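Local atomic coordinates of methyltransferase type 12 (Clostridium thermocellum, PDB entry 3JWG), a protein that probably transfers a methyl group from S-adenosyl-L-methionine to the 2'-hydroxyl of the 3'-terminal nucleotide of small RNAs, an activity of the full-length protein whose methyltransferase domain this chain is. Residues 90-93 against 94-97; 113-117 against 118-122. All blocks are in the same frame, centred on the assembly; numbering follows the deposited sequence.

Contact 1 of 2, residues 90-93 against 94-97; sequences QSSL and VYRD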
loop_
_atom_site.group_PDB
_atom_site.type_symbol
_atom_site.label_atom_id
_atom_site.label_comp_id
_atom_site.label_asym_id
_atom_site.label_seq_id
_atom_site.Cartn_x
_atom_site.Cartn_y
_atom_site.Cartn_z
ATOM N N GLN A 90 -1.075 -12.768 -9.397
ATOM C CA GLN A 90 0.361 -12.566 -9.275
ATOM C C GLN A 90 0.897 -11.601 -10.318
ATOM O O GLN A 90 0.409 -11.548 -11.449
ATOM C CB GLN A 90 1.082 -13.917 -9.378
ATOM C CG GLN A 90 2.569 -13.869 -9.052
ATOM C CD GLN A 90 3.202 -15.251 -8.973
ATOM O OE1 GLN A 90 4.383 -15.387 -8.646
ATOM N NE2 GLN A 90 2.417 -16.283 -9.270
ATOM N N SER A 91 1.900 -10.825 -9.923
ATOM C CA SER A 91 2.530 -9.864 -10.814
ATOM C C SER A 91 3.888 -9.450 -10.271
ATOM O O SER A 91 4.086 -9.387 -9.059
ATOM C CB SER A 91 1.664 -8.616 -10.980
ATOM O OG SER A 91 2.352 -7.642 -11.752
ATOM N N SER A 92 4.816 -9.164 -11.179
ATOM C CA SER A 92 6.157 -8.753 -10.793
ATOM C C SER A 92 6.199 -7.249 -10.519
ATOM O O SER A 92 7.216 -6.730 -10.066
ATOM C CB SER A 92 7.156 -9.108 -11.896
ATOM O OG SER A 92 6.930 -8.334 -13.064
ATOM N N LEU A 93 5.094 -6.562 -10.804
ATOM C CA LEU A 93 4.989 -5.119 -10.583
ATOM C C LEU A 93 6.050 -4.346 -11.365
ATOM O O LEU A 93 6.628 -3.378 -10.868
ATOM C CB LEU A 93 5.121 -4.815 -9.089
ATOM C CG LEU A 93 4.130 -5.540 -8.171
ATOM C CD1 LEU A 93 4.489 -5.303 -6.708
ATOM C CD2 LEU A 93 2.722 -5.053 -8.465
ATOM N N VAL A 94 6.293 -4.764 -12.601
ATOM C CA VAL A 94 7.296 -4.113 -13.429
ATOM C C VAL A 94 6.758 -3.738 -14.800
ATOM O O VAL A 94 7.220 -2.776 -15.412
ATOM C CB VAL A 94 8.529 -5.034 -13.613
ATOM C CG1 VAL A 94 9.549 -4.378 -14.538
ATOM C CG2 VAL A 94 9.151 -5.338 -12.258
ATOM N N TYR A 95 5.770 -4.485 -15.278
ATOM C CA TYR A 95 5.211 -4.227 -16.596
ATOM C C TYR A 95 3.783 -3.699 -16.595
ATOM O O TYR A 95 3.068 -3.798 -15.600
ATOM C CB TYR A 95 5.285 -5.506 -17.433
ATOM C CG TYR A 95 6.682 -6.073 -17.518
ATOM C CD1 TYR A 95 7.671 -5.430 -18.261
ATOM C CD2 TYR A 95 7.026 -7.231 -16.821
ATOM C CE1 TYR A 95 8.975 -5.924 -18.305
ATOM C CE2 TYR A 95 8.326 -7.733 -16.858
ATOM C CZ TYR A 95 9.293 -7.074 -17.601
ATOM O OH TYR A 95 10.580 -7.561 -17.631
ATOM N N ARG A 96 3.386 -3.135 -17.729
ATOM C CA ARG A 96 2.046 -2.595 -17.911
ATOM C C ARG A 96 1.067 -3.758 -18.010
ATOM O O ARG A 96 0.922 -4.359 -19.071
ATOM C CB ARG A 96 1.980 -1.770 -19.199
ATOM C CG ARG A 96 0.593 -1.234 -19.531
ATOM C CD ARG A 96 0.286 0.047 -18.773
ATOM N NE ARG A 96 -1.111 0.456 -18.890
ATOM C CZ ARG A 96 -2.104 -0.049 -18.165
ATOM N NH1 ARG A 96 -1.861 -0.989 -17.259
ATOM N NH2 ARG A 96 -3.343 0.387 -18.345
ATOM N N ASP A 97 0.407 -4.075 -16.902
ATOM C CA ASP A 97 -0.561 -5.168 -16.867
ATOM C C ASP A 97 -1.962 -4.565 -16.941
ATOM O O ASP A 97 -2.342 -3.748 -16.095
ATOM C CB ASP A 97 -0.378 -5.966 -15.573
ATOM C CG ASP A 97 -1.194 -7.242 -15.543
ATOM O OD1 ASP A 97 -0.685 -8.245 -15.005
ATOM O OD2 ASP A 97 -2.339 -7.245 -16.038
HETATM O O HOH W 1 2.117 -7.914 -14.451
#
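S91 and D97 face each other across the mouth of a loop, with a water between them rather than a direct bond. Their nearest side-chain atoms, S91 OG and D97 OD1, stand 4.5 Å apart. The water lies 2.7 Å from S91 OG and donates to D97 OD1 at 2.9 Å. The same serine hydroxyl accepts the backbone N-H of L93, with 3.1 Å between L93 N and S91 OG and an angle of 164° at the hydrogen, the bond that defines an ST turn. S91 OG is thus tied both to its own turn and, through the water, to the returning chain. The carboxylate of D97 has a stronger partner in R99, with which OD1 forms a salt bridge.

The remaining contacts are van der Waals packing between S92 and the two residues V94 and Y95, and between those two themselves. V94 CG2 lies 3.2 Å from the carbonyl oxygen S92 O, a close approach made because this methyl stands beside the backbone N, anti to the carbonyl carbon. S92 OG comes 3.7 Å from V94 CB and meets the Y95 ring obliquely, 3.9 Å from CD2. V94 CG1 sits over the centre of one face of that ring, 4.0 Å above its plane. L93 turns the other way, into the protein interior.

The loop leaves the edge strand 86-90 and leads on toward strand 105-109 of the Rossmann-like methyltransferase sheet. L93 packs on V59 of the adjacent strand 55-60 and on F123 of helix 117-131, while V94 touches that same helix.

Contact 2 of 2, residues 113-117 against 118-122; sequences EHLDE and NRLQA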
loop_
_atom_site.group_PDB
_atom_site.type_symbol
_atom_site.label_atom_id
_atom_site.label_comp_id
_atom_site.label_asym_id
_atom_site.label_seq_id
_atom_site.Cartn_x
_atom_site.Cartn_y
_atom_site.Cartn_z
ATOM N N GLU A 113 10.117 0.235 0.474
ATOM C CA GLU A 113 11.359 0.136 1.233
ATOM C C GLU A 113 12.132 -1.153 0.923
ATOM O O GLU A 113 13.252 -1.329 1.390
ATOM C CB GLU A 113 11.082 0.225 2.739
ATOM C CG GLU A 113 10.235 -0.909 3.289
ATOM C CD GLU A 113 8.742 -0.622 3.238
ATOM O OE1 GLU A 113 8.312 0.240 2.439
ATOM O OE2 GLU A 113 8.000 -1.273 3.997
ATOM N N HIS A 114 11.539 -2.046 0.131
ATOM C CA HIS A 114 12.196 -3.308 -0.230
ATOM C C HIS A 114 12.713 -3.341 -1.667
ATOM O O HIS A 114 13.330 -4.318 -2.083
ATOM C CB HIS A 114 11.226 -4.482 -0.055
ATOM C CG HIS A 114 10.743 -4.662 1.346
ATOM N ND1 HIS A 114 11.598 -4.884 2.405
ATOM C CD2 HIS A 114 9.492 -4.668 1.864
ATOM C CE1 HIS A 114 10.893 -5.021 3.513
ATOM N NE2 HIS A 114 9.612 -4.894 3.213
ATOM N N LEU A 115 12.468 -2.277 -2.423
ATOM C CA LEU A 115 12.880 -2.232 -3.823
ATOM C C LEU A 115 14.197 -1.508 -4.069
ATOM O O LEU A 115 14.444 -0.459 -3.486
ATOM C CB LEU A 115 11.783 -1.557 -4.656
ATOM C CG LEU A 115 10.366 -2.118 -4.482
ATOM C CD1 LEU A 115 9.375 -1.310 -5.316
ATOM C CD2 LEU A 115 10.347 -3.584 -4.904
ATOM N N ASP A 116 15.044 -2.067 -4.933
ATOM C CA ASP A 116 16.301 -1.396 -5.256
ATOM C C ASP A 116 15.961 -0.295 -6.256
ATOM O O ASP A 116 14.807 -0.167 -6.674
ATOM C CB ASP A 116 17.334 -2.369 -5.854
ATOM C CG ASP A 116 16.798 -3.154 -7.039
ATOM O OD1 ASP A 116 16.199 -2.547 -7.950
ATOM O OD2 ASP A 116 16.991 -4.390 -7.063
ATOM N N GLU A 117 16.960 0.496 -6.637
ATOM C CA GLU A 117 16.761 1.606 -7.563
ATOM C C GLU A 117 16.009 1.246 -8.843
ATOM O O GLU A 117 15.048 1.928 -9.211
ATOM C CB GLU A 117 18.108 2.232 -7.920
ATOM C CG GLU A 117 17.993 3.550 -8.666
ATOM C CD GLU A 117 19.348 4.145 -9.021
ATOM O OE1 GLU A 117 20.097 3.517 -9.802
ATOM O OE2 GLU A 117 19.664 5.242 -8.513
ATOM N N ASN A 118 16.439 0.189 -9.525
ATOM C CA ASN A 118 15.779 -0.217 -10.764
ATOM C C ASN A 118 14.325 -0.627 -10.559
ATOM O O ASN A 118 13.442 -0.171 -11.285
ATOM C CB ASN A 118 16.523 -1.380 -11.435
ATOM C CG ASN A 118 15.739 -1.977 -12.600
ATOM O OD1 ASN A 118 15.365 -1.272 -13.538
ATOM N ND2 ASN A 118 15.483 -3.278 -12.539
ATOM N N ARG A 119 14.072 -1.492 -9.582
ATOM C CA ARG A 119 12.705 -1.945 -9.338
ATOM C C ARG A 119 11.789 -0.823 -8.858
ATOM O O ARG A 119 10.608 -0.792 -9.200
ATOM C CB ARG A 119 12.685 -3.085 -8.324
ATOM C CG ARG A 119 13.226 -4.405 -8.841
ATOM C CD ARG A 119 12.642 -5.519 -7.995
ATOM N NE ARG A 119 13.593 -6.578 -7.688
ATOM C CZ ARG A 119 13.481 -7.369 -6.626
ATOM N NH1 ARG A 119 12.461 -7.198 -5.790
ATOM N NH2 ARG A 119 14.377 -8.325 -6.400
ATOM N N LEU A 120 12.330 0.097 -8.066
ATOM C CA LEU A 120 11.534 1.217 -7.564
ATOM C C LEU A 120 11.096 2.109 -8.721
ATOM O O LEU A 120 9.934 2.500 -8.804
ATOM C CB LEU A 120 12.341 2.044 -6.564
ATOM C CG LEU A 120 11.659 3.303 -6.021
ATOM C CD1 LEU A 120 10.356 2.922 -5.314
ATOM C CD2 LEU A 120 12.605 4.023 -5.061
ATOM N N GLN A 121 12.026 2.430 -9.616
ATOM C CA GLN A 121 11.695 3.274 -10.758
ATOM C C GLN A 121 10.648 2.585 -11.639
ATOM O O GLN A 121 9.699 3.213 -12.110
ATOM C CB GLN A 121 12.966 3.600 -11.558
ATOM C CG GLN A 121 13.893 4.586 -10.828
ATOM C CD GLN A 121 15.169 4.913 -11.594
ATOM O OE1 GLN A 121 15.123 5.346 -12.746
ATOM N NE2 GLN A 121 16.313 4.716 -10.950
ATOM N N ALA A 122 10.810 1.283 -11.847
ATOM C CA ALA A 122 9.860 0.530 -12.652
ATOM C C ALA A 122 8.494 0.543 -11.957
ATOM O O ALA A 122 7.466 0.771 -12.596
ATOM C CB ALA A 122 10.352 -0.903 -12.836
#
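D116 caps the start of helix 117-131 by accepting from R119 N: OD1 is 2.9 Å from that nitrogen, and the N-H points almost straight at it, at 178°. With CG between the backbone N and the carbonyl carbon (chi1 53°), the carboxylate folds back over the first turn, where its negative charge would probably suit the helix dipole. The other oxygen, OD2, lies 4.1 Å from R119 NE but well out of the guanidinium plane, so no N-H points at it and any attraction is probably one of charge alone.

Main-chain bonds take over from the cap. L120 N donates to D116 O at 2.9 Å, and Q121 N donates to E117 O at 3.1 Å; A122 N continues the series to N118 O. The N-cap residue therefore accepts through both its side chain and its carbonyl.

E117 and Q121 run alongside one another, the amide nitrogen Q121 NE2 lying nearer the methylene E117 CG than the carboxylate oxygens. The apolar part of the contact is L115 on L120: L115 CB lies 4.1 Å from L120 CB, and L115 CD1 reaches L120 CA at 4.0 Å.

This turn joins the loop after strand 105-109 to helix 117-131; L120 also touches I112 and W166, and E113 OE1 is hydrogen-bonded to T140 OG1 of strand 135-141.

How the contacts relate
Both are surface contacts on local turns that follow parallel strands of the methyltransferase sheet: contact 1 after the edge strand 86-90, contact 2 after strand 105-109, nearer its middle. Their centres are about 13 Å apart, and helix 117-131 links them, since V94 CG1 packs 4.0 Å from A122 CB. Contact 1 lies in an irregular loop, has no direct hydrogen bond between its segments and relies on one water and packing; contact 2 lies at a helix start and uses a side-chain cap and main-chain bonds. Among the residues that touch across the contacts, only L93 of contact 1 is buried; its side chain lies about 9 Å from the bound magnesium ion.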